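Coat protein (Tobacco streak virus, PDB 4Y6T) probably assembles into the icosahedral T=3 capsid of the virus and binds the viral RNA, taking part in its packaging and translation initiation, this chain being the shell-forming part. Local coordinates at residues S60-Y65 against A148-A153; L67-V72 against R109-G114; V72-G77 against D131-D136. All coordinates share one frame; numbering follows the deposited sequence.

Three contacts follow one long strand, 63-73, from its start to the turn beyond its end. Interaction 1 pairs that start with the close of strand 140-150; interaction 2, its centre about 17 Å away, pairs the middle with strand 107-117 on the other edge; interaction 3, centred about 19 Å from interaction 2 and 34 Å from interaction 1, ties the following turn to the loop 131-136. The first two share a four-stranded antiparallel sheet and meet where Tyr65 O probably accepts a hydrogen bond from Leu113 N. Along the chain, interactions 2 and 3 both fall between the segments of interaction 1, and their own segments alternate. Distant sequence thus flanks the strand at its start and middle and fastens the turn after it.

Interaction 1 of 3, residues S60-Y65 against A148-A153; sequences SETKFY and AISKPA
Ser150 uses both its backbone and its side chain to hold Lys63. Lys63 N donates to Ser150 OG over 2.8 Å in a nearly straight bond (172°), and Ser150 N returns a bond to Lys63 O. The hydroxyl takes the place a backbone carbonyl would fill in a regular sheet, and it gets there because chi1 of 47° sets OG between the backbone N and the carbonyl carbon. Further along, Tyr65 N donates to Ala148 O at 2.9 Å, and between these bonds Phe64 and Ile149 form an antiparallel non-hydrogen-bonded pair. The start of strand 63-73 thus meets the end of strand 140-150, its neighbour in the antiparallel sheet 25-30, 140-150, 63-73, 107-117. A water donates to Thr62 OG1 and Ser150 O; Thr62 OG1 also bonds Asn59 N.

Ile149 CG2 lies 3.7 Å from Phe64 CD2, the two side chains running side by side, while Thr62 CG2 sits over the rim of one Phe64 face and 3.7 Å from Ile149 CB. The Tyr65 ring turns its edge to the opposing backbone, with Ser150 N in its plane. Strand pairing therefore ends with a side-chain hydroxyl and a water linking the two segments past the last backbone bond.

Interaction 2 of 3, residues L67-V72 against R109-G114; sequences LLIGFV and RDFDLG
Phe111 lies alongside Leu67, both side chains leaving the sheet in the same direction, with Leu67 CD2 4.1 Å from Phe111 CD2. The phenyl ring presents its edge to the partner strand: Leu67 O lies near the ring plane, and so does Ile69 CD1, which is 4.0 Å from Phe111 CE2. Ile69 reaches that edge obliquely. Within the same strand as Phe111, Arg109 CG lies over the rim of one ring face, 3.6 Å above the plane, so the arginine's aliphatic part packs on the ring while its charged end leads away to Asp166 and Gln165 O of the second subunit. Leu113 adds its CD1 against Leu67 CB at 3.8 Å.

The backbones beneath are antiparallel neighbours in the four-stranded sheet 25-30, 140-150, 63-73, 107-117. Leu67 with Phe111 and Ile69 with Arg109 are hydrogen-bonded pairs, each joined by two bonds; the shortest runs from Phe111 N to Leu67 O, 2.7 Å. Side chains of these pairs face the second sheet of the chain, where Phe79, Met81 and Ile126 receive them, in the interior of a viral jelly-roll beta-sandwich.

Leu68 and Asp110, the non-hydrogen-bonded pair between them, point to the other face. Leu68 CD2 comes over the carboxylate and stands 3.5 Å from Asp110 CG, an apolar methyl against the flat group. A chi1 of 174°, with Asp110 CG anti to the backbone N, is what lays the carboxylate beneath that methyl. Asp110 OD2 forms a salt bridge with Arg66, which would favour the charged carboxylate. Phe161 of the second subunit packs on Leu68, and Gln165 of that subunit on Asp110. At the far end of segment 109-114, Asp112 OD1 accepts from Gly114 N, closing an Asx turn where the chain bends at a glycine of positive phi.

Interaction 3 of 3, residues V72-G77 against D131-D136; sequences VAVSDG and DERRRD
Glu132 N donates to Ser75 OG at 2.9 Å, and the same hydroxyl donates to Asp76 O at 2.7 Å. Ser75 OG is thus both acceptor and donor, linking Glu132 N to Asp76 O. A chi1 of 172°, which sets the hydroxyl anti to the serine's own backbone N, carries it to this meeting point. Asp76 O is gripped twice: Ser75 OG arrives in the carbonyl plane on a lone pair, whereas Asp131 N approaches tilted 20° from that plane, in a bond of 3.0 Å that is almost straight (173°). A water accepts from Asp76 N and donates to Glu132 OE2 at 3.1 Å, spanning the two segments.

These bonds join the turn that links strand 63-73 of one sheet to strand 77-82 of the other with the loop between strands 125-127 and 140-150, itself a crossing from the second sheet back to the first. The contact consequently ties together two sheet-to-sheet crossings of the jelly-roll sandwich. The loop then folds into a type I beta turn from Arg133 to Asp136, where Asp136 N donates to Arg133 O.

The two aspartate carboxylates look to partners beyond the two segments. Asp76 OD1 accepts from the backbone N of Lys103, and Asp131 OD1 bonds the hydroxyl of the modified residue at position 129. Their other oxygens, Asp76 OD2 and Asp131 OD2, stand 4.6 Å apart, a like-charge approach. Glu132 CG lies against Ser75 OG. Nearer the strand, Val74 CG2 packs obliquely on the aliphatic part of Arg133, 3.8 Å from Arg133 CB, and the guanidinium turns its edge to Val74 O.

Interaction 1 of 3, residues S60-Y65 against A148-A153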
ATOM      1  N   SER A  60      -8.048  -9.153 -10.914  1.00 39.81           N
ATOM      2  CA  SER A  60      -8.240  -9.761 -12.223  1.00 46.87           C
ATOM      3  C   SER A  60      -9.195  -9.014 -13.093  1.00 45.44           C
ATOM      4  O   SER A  60      -9.268  -9.298 -14.257  1.00 44.43           O
ATOM      5  CB  SER A  60      -8.739 -11.217 -12.085  1.00 51.34           C
ATOM      6  OG  SER A  60     -10.035 -11.213 -11.509  1.00 49.06           O
ATOM      7  N   GLU A  61      -9.936  -8.074 -12.546  1.00 44.71           N
ATOM      8  CA  GLU A  61     -10.815  -7.266 -13.375  1.00 50.48           C
ATOM      9  C   GLU A  61     -10.253  -5.871 -13.681  1.00 41.21           C
ATOM     10  O   GLU A  61     -10.957  -5.031 -14.230  1.00 37.67           O
ATOM     11  CB  GLU A  61     -12.185  -7.141 -12.680  1.00 63.01           C
ATOM     12  CG  GLU A  61     -12.917  -8.470 -12.509  1.00 68.55           C
ATOM     13  CD  GLU A  61     -14.344  -8.334 -11.996  1.00 84.28           C
ATOM     14  OE1 GLU A  61     -14.756  -7.253 -11.476  1.00 85.87           O
ATOM     15  OE2 GLU A  61     -15.084  -9.332 -12.165  1.00100.68           O
ATOM     16  N   THR A  62      -9.030  -5.607 -13.242  1.00 36.60           N
ATOM     17  CA  THR A  62      -8.470  -4.267 -13.350  1.00 29.70           C
ATOM     18  C   THR A  62      -8.134  -4.014 -14.796  1.00 27.03           C
ATOM     19  O   THR A  62      -7.602  -4.880 -15.455  1.00 28.37           O
ATOM     20  CB  THR A  62      -7.185  -4.118 -12.516  1.00 28.66           C
ATOM     21  OG1 THR A  62      -7.485  -4.291 -11.134  1.00 27.57           O
ATOM     22  CG2 THR A  62      -6.570  -2.770 -12.712  1.00 29.31           C
ATOM     23  N   LYS A  63      -8.453  -2.818 -15.284  1.00 26.34           N
ATOM     24  CA  LYS A  63      -8.090  -2.429 -16.609  1.00 25.02           C
ATOM     25  C   LYS A  63      -6.901  -1.507 -16.536  1.00 23.00           C
ATOM     26  O   LYS A  63      -6.829  -0.637 -15.649  1.00 23.24           O
ATOM     27  CB  LYS A  63      -9.268  -1.730 -17.261  1.00 33.16           C
ATOM     28  CG  LYS A  63     -10.422  -2.670 -17.672  1.00 39.10           C
ATOM     29  CD  LYS A  63     -11.785  -1.948 -17.691  1.00 53.34           C
ATOM     30  CE  LYS A  63     -12.498  -2.021 -16.305  1.00 68.33           C
ATOM     31  NZ  LYS A  63     -13.424  -0.886 -15.942  1.00 67.82           N
ATOM     32  N   PHE A  64      -5.991  -1.629 -17.492  1.00 21.34           N
ATOM     33  CA  PHE A  64      -4.760  -0.849 -17.491  1.00 22.80           C
ATOM     34  C   PHE A  64      -4.674   0.151 -18.642  1.00 22.42           C
ATOM     35  O   PHE A  64      -4.896  -0.226 -19.762  1.00 22.22           O
ATOM     36  CB  PHE A  64      -3.535  -1.798 -17.584  1.00 21.07           C
ATOM     37  CG  PHE A  64      -3.381  -2.693 -16.391  1.00 22.36           C
ATOM     38  CD1 PHE A  64      -4.164  -3.850 -16.287  1.00 22.78           C
ATOM     39  CD2 PHE A  64      -2.423  -2.434 -15.400  1.00 21.25           C
ATOM     40  CE1 PHE A  64      -4.010  -4.699 -15.204  1.00 24.45           C
ATOM     41  CE2 PHE A  64      -2.263  -3.283 -14.321  1.00 20.95           C
ATOM     42  CZ  PHE A  64      -3.054  -4.406 -14.221  1.00 22.48           C
ATOM     43  N   TYR A  65      -4.182   1.339 -18.354  1.00 18.90           N
ATOM     44  CA  TYR A  65      -4.157   2.354 -19.320  1.00 19.96           C
ATOM     45  C   TYR A  65      -2.814   2.888 -19.662  1.00 18.91           C
ATOM     46  O   TYR A  65      -2.505   3.074 -20.826  1.00 19.64           O
ATOM     47  CB  TYR A  65      -5.074   3.529 -18.830  1.00 22.37           C
ATOM     48  CG  TYR A  65      -6.482   3.090 -18.666  1.00 21.87           C
ATOM     49  CD1 TYR A  65      -7.309   3.013 -19.748  1.00 24.62           C
ATOM     50  CD2 TYR A  65      -6.951   2.629 -17.456  1.00 22.78           C
ATOM     51  CE1 TYR A  65      -8.641   2.587 -19.618  1.00 25.23           C
ATOM     52  CE2 TYR A  65      -8.242   2.165 -17.316  1.00 24.48           C
ATOM     53  CZ  TYR A  65      -9.079   2.156 -18.427  1.00 26.51           C
ATOM     54  OH  TYR A  65     -10.353   1.696 -18.324  1.00 30.66           O
ATOM     55  N   ALA A 148      -1.444   3.753 -14.519  1.00 18.01           N
ATOM     56  CA  ALA A 148      -2.848   4.261 -14.491  1.00 19.61           C
ATOM     57  C   ALA A 148      -3.794   3.101 -14.697  1.00 18.53           C
ATOM     58  O   ALA A 148      -3.669   2.389 -15.651  1.00 20.05           O
ATOM     59  CB  ALA A 148      -3.056   5.263 -15.604  1.00 19.42           C
ATOM     60  N   ILE A 149      -4.672   2.865 -13.743  1.00 21.20           N
ATOM     61  CA  ILE A 149      -5.575   1.733 -13.771  1.00 22.25           C
ATOM     62  C   ILE A 149      -7.031   2.155 -13.402  1.00 26.90           C
ATOM     63  O   ILE A 149      -7.255   3.286 -12.890  1.00 25.81           O
ATOM     64  CB  ILE A 149      -5.161   0.678 -12.749  1.00 21.37           C
ATOM     65  CG1 ILE A 149      -5.152   1.274 -11.366  1.00 21.52           C
ATOM     66  CG2 ILE A 149      -3.777   0.155 -13.092  1.00 23.43           C
ATOM     67  CD1 ILE A 149      -5.039   0.256 -10.258  1.00 21.26           C
ATOM     68  N   SER A 150      -7.989   1.269 -13.692  1.00 23.80           N
ATOM     69  CA  SER A 150      -9.388   1.468 -13.269  1.00 25.75           C
ATOM     70  C   SER A 150      -9.425   1.420 -11.750  1.00 28.60           C
ATOM     71  O   SER A 150      -8.747   0.589 -11.127  1.00 31.14           O
ATOM     72  CB  SER A 150     -10.264   0.356 -13.802  1.00 23.50           C
ATOM     73  OG  SER A 150      -9.651  -0.910 -13.567  1.00 26.63           O
ATOM     74  N   LYS A 151     -10.183   2.339 -11.160  1.00 31.15           N
ATOM     75  CA  LYS A 151     -10.322   2.420  -9.697  1.00 35.30           C
ATOM     76  C   LYS A 151     -10.752   1.111  -9.158  1.00 32.57           C
ATOM     77  O   LYS A 151     -11.611   0.424  -9.726  1.00 34.69           O
ATOM     78  CB  LYS A 151     -11.234   3.564  -9.207  1.00 43.85           C
ATOM     79  CG  LYS A 151     -12.713   3.418  -9.414  1.00 52.30           C
ATOM     80  CD  LYS A 151     -13.482   4.523  -8.680  1.00 59.66           C
ATOM     81  N   PRO A 152     -10.131   0.715  -8.071  1.00 34.21           N
ATOM     82  CA  PRO A 152     -10.650  -0.516  -7.499  1.00 39.05           C
ATOM     83  C   PRO A 152     -11.780  -0.252  -6.578  1.00 34.28           C
ATOM     84  O   PRO A 152     -12.128   0.907  -6.217  1.00 30.04           O
ATOM     85  CB  PRO A 152      -9.536  -1.002  -6.587  1.00 41.66           C
ATOM     86  CG  PRO A 152      -8.877   0.270  -6.169  1.00 40.20           C
ATOM     87  CD  PRO A 152      -9.072   1.304  -7.260  1.00 33.96           C
ATOM     88  N   ALA A 153     -12.356  -1.380  -6.228  1.00 38.76           N
ATOM     89  CA  ALA A 153     -13.431  -1.417  -5.256  1.00 41.32           C
ATOM     90  C   ALA A 153     -12.901  -0.859  -3.949  1.00 37.55           C
ATOM     91  O   ALA A 153     -11.781  -1.170  -3.539  1.00 40.81           O
ATOM     92  CB  ALA A 153     -13.912  -2.847  -5.090  1.00 42.71           C
TER
HETATM   93  O   HOH W   1      -8.321  -1.764 -10.078  1.00 28.10           O

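Interaction 2 of 3, residues L67-V72 against R109-G114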
ATOM      1  N   LEU A  67       1.546   2.957 -18.469  1.00 18.37           N
ATOM      2  CA  LEU A  67       2.693   2.595 -17.627  1.00 18.63           C
ATOM      3  C   LEU A  67       3.748   3.631 -17.908  1.00 17.94           C
ATOM      4  O   LEU A  67       4.127   3.815 -19.071  1.00 15.87           O
ATOM      5  CB  LEU A  67       3.189   1.201 -18.004  1.00 20.85           C
ATOM      6  CG  LEU A  67       4.606   0.885 -17.500  1.00 23.37           C
ATOM      7  CD1 LEU A  67       4.640   0.905 -16.000  1.00 22.24           C
ATOM      8  CD2 LEU A  67       5.165  -0.420 -18.032  1.00 23.14           C
ATOM      9  N   LEU A  68       4.191   4.324 -16.871  1.00 17.89           N
ATOM     10  CA  LEU A  68       5.260   5.299 -17.014  1.00 19.79           C
ATOM     11  C   LEU A  68       6.530   4.755 -16.371  1.00 21.23           C
ATOM     12  O   LEU A  68       6.489   4.231 -15.246  1.00 22.61           O
ATOM     13  CB  LEU A  68       4.972   6.604 -16.268  1.00 19.45           C
ATOM     14  CG  LEU A  68       3.583   7.204 -16.380  1.00 21.52           C
ATOM     15  CD1 LEU A  68       3.558   8.526 -15.653  1.00 21.15           C
ATOM     16  CD2 LEU A  68       3.181   7.381 -17.842  1.00 22.07           C
ATOM     17  N   ILE A  69       7.628   4.825 -17.099  1.00 19.91           N
ATOM     18  CA  ILE A  69       8.925   4.533 -16.536  1.00 19.36           C
ATOM     19  C   ILE A  69       9.833   5.680 -16.762  1.00 19.84           C
ATOM     20  O   ILE A  69       9.688   6.464 -17.738  1.00 19.36           O
ATOM     21  CB  ILE A  69       9.539   3.259 -17.072  1.00 20.23           C
ATOM     22  CG1 ILE A  69       9.981   3.421 -18.484  1.00 22.90           C
ATOM     23  CG2 ILE A  69       8.575   2.044 -17.029  1.00 22.01           C
ATOM     24  CD1 ILE A  69      10.906   2.294 -18.924  1.00 23.81           C
ATOM     25  N   GLY A  70      10.776   5.796 -15.843  1.00 17.46           N
ATOM     26  CA  GLY A  70      11.851   6.768 -15.984  1.00 19.69           C
ATOM     27  C   GLY A  70      13.162   6.160 -15.527  1.00 20.04           C
ATOM     28  O   GLY A  70      13.171   5.315 -14.578  1.00 18.70           O
ATOM     29  N   PHE A  71      14.243   6.456 -16.251  1.00 18.54           N
ATOM     30  CA  PHE A  71      15.512   5.837 -15.920  1.00 18.12           C
ATOM     31  C   PHE A  71      16.686   6.638 -16.407  1.00 20.64           C
ATOM     32  O   PHE A  71      16.579   7.547 -17.227  1.00 18.77           O
ATOM     33  CB  PHE A  71      15.605   4.431 -16.445  1.00 18.72           C
ATOM     34  CG  PHE A  71      15.588   4.340 -17.927  1.00 18.55           C
ATOM     35  CD1 PHE A  71      16.762   4.393 -18.662  1.00 19.59           C
ATOM     36  CD2 PHE A  71      14.417   4.148 -18.586  1.00 17.61           C
ATOM     37  CE1 PHE A  71      16.739   4.258 -20.058  1.00 19.46           C
ATOM     38  CE2 PHE A  71      14.375   4.081 -19.955  1.00 18.52           C
ATOM     39  CZ  PHE A  71      15.528   4.116 -20.705  1.00 19.07           C
ATOM     40  N   VAL A  72      17.832   6.293 -15.833  1.00 23.22           N
ATOM     41  CA  VAL A  72      19.109   6.796 -16.275  1.00 21.96           C
ATOM     42  C   VAL A  72      20.005   5.568 -16.464  1.00 22.79           C
ATOM     43  O   VAL A  72      20.054   4.721 -15.592  1.00 20.68           O
ATOM     44  CB  VAL A  72      19.705   7.700 -15.208  1.00 24.09           C
ATOM     45  CG1 VAL A  72      21.143   8.037 -15.539  1.00 30.49           C
ATOM     46  CG2 VAL A  72      18.958   8.989 -15.174  1.00 26.43           C
ATOM     47  N   ARG A 109       9.203   7.120 -20.585  1.00 18.04           N
ATOM     48  CA  ARG A 109       8.330   6.662 -21.607  1.00 17.92           C
ATOM     49  C   ARG A 109       6.996   6.431 -20.967  1.00 18.53           C
ATOM     50  O   ARG A 109       6.900   5.937 -19.842  1.00 17.34           O
ATOM     51  CB  ARG A 109       8.858   5.357 -22.229  1.00 18.89           C
ATOM     52  CG  ARG A 109       8.095   4.850 -23.432  1.00 20.44           C
ATOM     53  CD  ARG A 109       8.108   5.854 -24.565  1.00 21.42           C
ATOM     54  NE  ARG A 109       7.521   5.317 -25.803  1.00 22.66           N
ATOM     55  CZ  ARG A 109       7.485   5.981 -26.939  1.00 23.22           C
ATOM     56  NH1 ARG A 109       8.035   7.195 -27.050  1.00 24.97           N
ATOM     57  NH2 ARG A 109       6.876   5.437 -27.987  1.00 26.57           N
ATOM     58  N   ASP A 110       5.958   6.712 -21.736  1.00 19.12           N
ATOM     59  CA  ASP A 110       4.580   6.480 -21.300  1.00 19.22           C
ATOM     60  C   ASP A 110       4.095   5.397 -22.221  1.00 19.55           C
ATOM     61  O   ASP A 110       3.779   5.684 -23.377  1.00 17.82           O
ATOM     62  CB  ASP A 110       3.770   7.773 -21.488  1.00 21.87           C
ATOM     63  CG  ASP A 110       2.244   7.621 -21.207  1.00 25.79           C
ATOM     64  OD1 ASP A 110       1.780   6.458 -21.123  1.00 25.09           O
ATOM     65  OD2 ASP A 110       1.556   8.692 -21.035  1.00 21.93           O
ATOM     66  N   PHE A 111       4.047   4.166 -21.735  1.00 18.40           N
ATOM     67  CA  PHE A 111       3.536   3.078 -22.530  1.00 19.47           C
ATOM     68  C   PHE A 111       2.029   2.993 -22.436  1.00 19.07           C
ATOM     69  O   PHE A 111       1.462   3.031 -21.366  1.00 21.20           O
ATOM     70  CB  PHE A 111       4.095   1.747 -22.064  1.00 20.11           C
ATOM     71  CG  PHE A 111       5.548   1.593 -22.259  1.00 19.69           C
ATOM     72  CD1 PHE A 111       6.041   1.258 -23.469  1.00 21.09           C
ATOM     73  CD2 PHE A 111       6.440   1.772 -21.195  1.00 19.59           C
ATOM     74  CE1 PHE A 111       7.417   1.097 -23.626  1.00 20.34           C
ATOM     75  CE2 PHE A 111       7.796   1.629 -21.362  1.00 17.78           C
ATOM     76  CZ  PHE A 111       8.284   1.314 -22.591  1.00 17.75           C
ATOM     77  N   ASP A 112       1.400   2.895 -23.581  1.00 21.17           N
ATOM     78  CA  ASP A 112      -0.056   2.777 -23.667  1.00 21.85           C
ATOM     79  C   ASP A 112      -0.413   1.329 -23.435  1.00 19.19           C
ATOM     80  O   ASP A 112       0.112   0.474 -24.115  1.00 18.55           O
ATOM     81  CB  ASP A 112      -0.480   3.188 -25.099  1.00 22.22           C
ATOM     82  CG  ASP A 112      -2.007   3.150 -25.307  1.00 25.88           C
ATOM     83  OD1 ASP A 112      -2.776   2.647 -24.488  1.00 23.11           O
ATOM     84  OD2 ASP A 112      -2.421   3.679 -26.342  1.00 32.79           O
ATOM     85  N   LEU A 113      -1.295   1.045 -22.484  1.00 18.31           N
ATOM     86  CA  LEU A 113      -1.658  -0.303 -22.177  1.00 19.21           C
ATOM     87  C   LEU A 113      -3.031  -0.648 -22.685  1.00 22.39           C
ATOM     88  O   LEU A 113      -3.515  -1.779 -22.506  1.00 23.09           O
ATOM     89  CB  LEU A 113      -1.602  -0.504 -20.696  1.00 20.39           C
ATOM     90  CG  LEU A 113      -0.231  -0.198 -20.080  1.00 20.11           C
ATOM     91  CD1 LEU A 113      -0.250  -0.346 -18.577  1.00 19.17           C
ATOM     92  CD2 LEU A 113       0.812  -1.183 -20.655  1.00 22.06           C
ATOM     93  N   GLY A 114      -3.667   0.298 -23.372  1.00 21.37           N
ATOM     94  CA  GLY A 114      -4.847  -0.008 -24.198  1.00 21.10           C
ATOM     95  C   GLY A 114      -6.107  -0.402 -23.460  1.00 22.27           C
ATOM     96  O   GLY A 114      -6.964  -1.030 -24.033  1.00 23.30           O
TER

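Interaction 3 of 3, residues V72-G77 against D131-D136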
ATOM      1  N   VAL A  72      17.832   6.293 -15.833  1.00 23.22           N
ATOM      2  CA  VAL A  72      19.109   6.796 -16.275  1.00 21.96           C
ATOM      3  C   VAL A  72      20.005   5.568 -16.464  1.00 22.79           C
ATOM      4  O   VAL A  72      20.054   4.721 -15.592  1.00 20.68           O
ATOM      5  CB  VAL A  72      19.705   7.700 -15.208  1.00 24.09           C
ATOM      6  CG1 VAL A  72      21.143   8.037 -15.539  1.00 30.49           C
ATOM      7  CG2 VAL A  72      18.958   8.989 -15.174  1.00 26.43           C
ATOM      8  N   ALA A  73      20.714   5.507 -17.580  1.00 21.75           N
ATOM      9  CA  ALA A  73      21.565   4.396 -17.898  1.00 21.72           C
ATOM     10  C   ALA A  73      23.029   4.866 -18.057  1.00 22.90           C
ATOM     11  O   ALA A  73      23.303   6.023 -18.320  1.00 23.22           O
ATOM     12  CB  ALA A  73      21.111   3.739 -19.154  1.00 19.15           C
ATOM     13  N   VAL A  74      23.943   3.957 -17.799  1.00 21.12           N
ATOM     14  CA  VAL A  74      25.350   4.258 -17.870  1.00 22.93           C
ATOM     15  C   VAL A  74      25.901   4.122 -19.278  1.00 20.76           C
ATOM     16  O   VAL A  74      27.057   4.387 -19.499  1.00 24.39           O
ATOM     17  CB  VAL A  74      26.196   3.343 -16.919  1.00 24.40           C
ATOM     18  CG1 VAL A  74      25.762   3.504 -15.497  1.00 21.97           C
ATOM     19  CG2 VAL A  74      26.101   1.881 -17.345  1.00 26.29           C
ATOM     20  N   SER A  75      25.055   3.800 -20.234  1.00 19.96           N
ATOM     21  CA  SER A  75      25.468   3.697 -21.628  1.00 19.12           C
ATOM     22  C   SER A  75      24.343   4.208 -22.546  1.00 18.67           C
ATOM     23  O   SER A  75      23.186   4.237 -22.146  1.00 16.78           O
ATOM     24  CB  SER A  75      25.687   2.193 -21.901  1.00 20.68           C
ATOM     25  OG  SER A  75      25.925   1.924 -23.288  1.00 24.75           O
ATOM     26  N   ASP A  76      24.675   4.540 -23.763  1.00 17.65           N
ATOM     27  CA  ASP A  76      23.702   4.638 -24.842  1.00 19.26           C
ATOM     28  C   ASP A  76      23.114   3.254 -25.090  1.00 20.59           C
ATOM     29  O   ASP A  76      23.713   2.262 -24.716  1.00 20.97           O
ATOM     30  CB  ASP A  76      24.344   5.042 -26.167  1.00 20.26           C
ATOM     31  CG  ASP A  76      24.884   6.459 -26.156  1.00 24.92           C
ATOM     32  OD1 ASP A  76      24.723   7.242 -25.152  1.00 27.11           O
ATOM     33  OD2 ASP A  76      25.523   6.838 -27.164  1.00 29.11           O
ATOM     34  N   GLY A  77      21.902   3.201 -25.671  1.00 18.87           N
ATOM     35  CA  GLY A  77      21.297   1.952 -25.981  1.00 19.11           C
ATOM     36  C   GLY A  77      19.892   2.103 -26.502  1.00 19.22           C
ATOM     37  O   GLY A  77      19.466   3.188 -26.860  1.00 23.09           O
ATOM     38  N   ASP A 131      24.700  -0.540 -25.196  1.00 22.24           N
ATOM     39  CA  ASP A 131      25.850  -0.631 -26.053  1.00 23.50           C
ATOM     40  C   ASP A 131      27.074  -1.104 -25.225  1.00 25.50           C
ATOM     41  O   ASP A 131      27.909  -1.836 -25.703  1.00 22.92           O
ATOM     42  CB  ASP A 131      26.212   0.745 -26.640  1.00 25.30           C
ATOM     43  CG  ASP A 131      25.252   1.221 -27.690  1.00 27.84           C
ATOM     44  OD1 ASP A 131      24.326   0.461 -28.084  1.00 30.37           O
ATOM     45  OD2 ASP A 131      25.410   2.389 -28.113  1.00 30.23           O
ATOM     46  N   GLU A 132      27.184  -0.642 -23.993  1.00 26.26           N
ATOM     47  CA  GLU A 132      28.362  -0.958 -23.226  1.00 26.27           C
ATOM     48  C   GLU A 132      28.039  -1.018 -21.775  1.00 23.21           C
ATOM     49  O   GLU A 132      26.907  -0.743 -21.370  1.00 21.62           O
ATOM     50  CB  GLU A 132      29.502   0.039 -23.553  1.00 27.88           C
ATOM     51  CG  GLU A 132      29.361   1.352 -22.879  1.00 34.99           C
ATOM     52  CD  GLU A 132      30.332   2.446 -23.402  1.00 48.81           C
ATOM     53  OE1 GLU A 132      31.401   2.128 -24.092  1.00 49.43           O
ATOM     54  OE2 GLU A 132      30.006   3.644 -23.073  1.00 50.92           O
ATOM     55  N   ARG A 133      29.019  -1.454 -20.995  1.00 20.86           N
ATOM     56  CA  ARG A 133      28.836  -1.728 -19.593  1.00 20.94           C
ATOM     57  C   ARG A 133      27.614  -2.585 -19.336  1.00 21.42           C
ATOM     58  O   ARG A 133      26.921  -2.414 -18.352  1.00 22.39           O
ATOM     59  CB  ARG A 133      28.723  -0.469 -18.843  1.00 24.25           C
ATOM     60  CG  ARG A 133      29.930   0.443 -19.003  1.00 28.81           C
ATOM     61  CD  ARG A 133      30.016   1.487 -17.887  1.00 34.43           C
ATOM     62  NE  ARG A 133      30.097   2.854 -18.416  1.00 55.25           N
ATOM     63  CZ  ARG A 133      31.208   3.537 -18.709  1.00 63.17           C
ATOM     64  NH1 ARG A 133      32.417   2.969 -18.614  1.00 72.32           N
ATOM     65  NH2 ARG A 133      31.090   4.794 -19.137  1.00 59.57           N
ATOM     66  N   ARG A 134      27.426  -3.594 -20.176  1.00 21.76           N
ATOM     67  CA  ARG A 134      26.247  -4.421 -20.146  1.00 20.64           C
ATOM     68  C   ARG A 134      26.090  -5.242 -18.916  1.00 22.27           C
ATOM     69  O   ARG A 134      25.016  -5.795 -18.676  1.00 23.17           O
ATOM     70  CB  ARG A 134      26.254  -5.331 -21.337  1.00 23.34           C
ATOM     71  CG  ARG A 134      26.313  -4.536 -22.616  1.00 23.30           C
ATOM     72  CD  ARG A 134      26.382  -5.188 -23.956  1.00 24.80           C
ATOM     73  NE  ARG A 134      25.602  -6.401 -24.076  1.00 25.89           N
ATOM     74  CZ  ARG A 134      24.412  -6.503 -24.676  1.00 32.13           C
ATOM     75  NH1 ARG A 134      23.772  -5.435 -25.162  1.00 34.35           N
ATOM     76  NH2 ARG A 134      23.803  -7.682 -24.714  1.00 30.79           N
ATOM     77  N   ARG A 135      27.136  -5.352 -18.086  1.00 23.16           N
ATOM     78  CA  ARG A 135      27.043  -6.216 -16.888  1.00 24.32           C
ATOM     79  C   ARG A 135      27.216  -5.454 -15.623  1.00 24.15           C
ATOM     80  O   ARG A 135      27.163  -6.020 -14.533  1.00 26.79           O
ATOM     81  CB  ARG A 135      28.052  -7.386 -16.994  1.00 24.55           C
ATOM     82  CG  ARG A 135      27.854  -8.207 -18.285  1.00 25.49           C
ATOM     83  CD  ARG A 135      28.649  -9.496 -18.462  1.00 30.24           C
ATOM     84  NE  ARG A 135      29.741  -9.185 -19.390  1.00 27.38           N
ATOM     85  CZ  ARG A 135      30.757  -9.967 -19.596  1.00 22.04           C
ATOM     86  NH1 ARG A 135      30.773 -11.158 -19.034  1.00 22.58           N
ATOM     87  NH2 ARG A 135      31.689  -9.579 -20.424  1.00 21.26           N
ATOM     88  N   ASP A 136      27.432  -4.173 -15.719  1.00 23.41           N
ATOM     89  CA  ASP A 136      27.710  -3.402 -14.495  1.00 26.66           C
ATOM     90  C   ASP A 136      26.489  -3.290 -13.592  1.00 27.90           C
ATOM     91  O   ASP A 136      25.347  -3.221 -14.071  1.00 21.97           O
ATOM     92  CB  ASP A 136      28.186  -1.992 -14.798  1.00 25.43           C
ATOM     93  CG  ASP A 136      29.590  -1.940 -15.413  1.00 29.08           C
ATOM     94  OD1 ASP A 136      30.141  -3.022 -15.807  1.00 26.47           O
ATOM     95  OD2 ASP A 136      30.104  -0.785 -15.535  1.00 33.08           O
TER
HETATM   96  O   HOH W   2      27.445   4.723 -24.549  1.00 30.24           O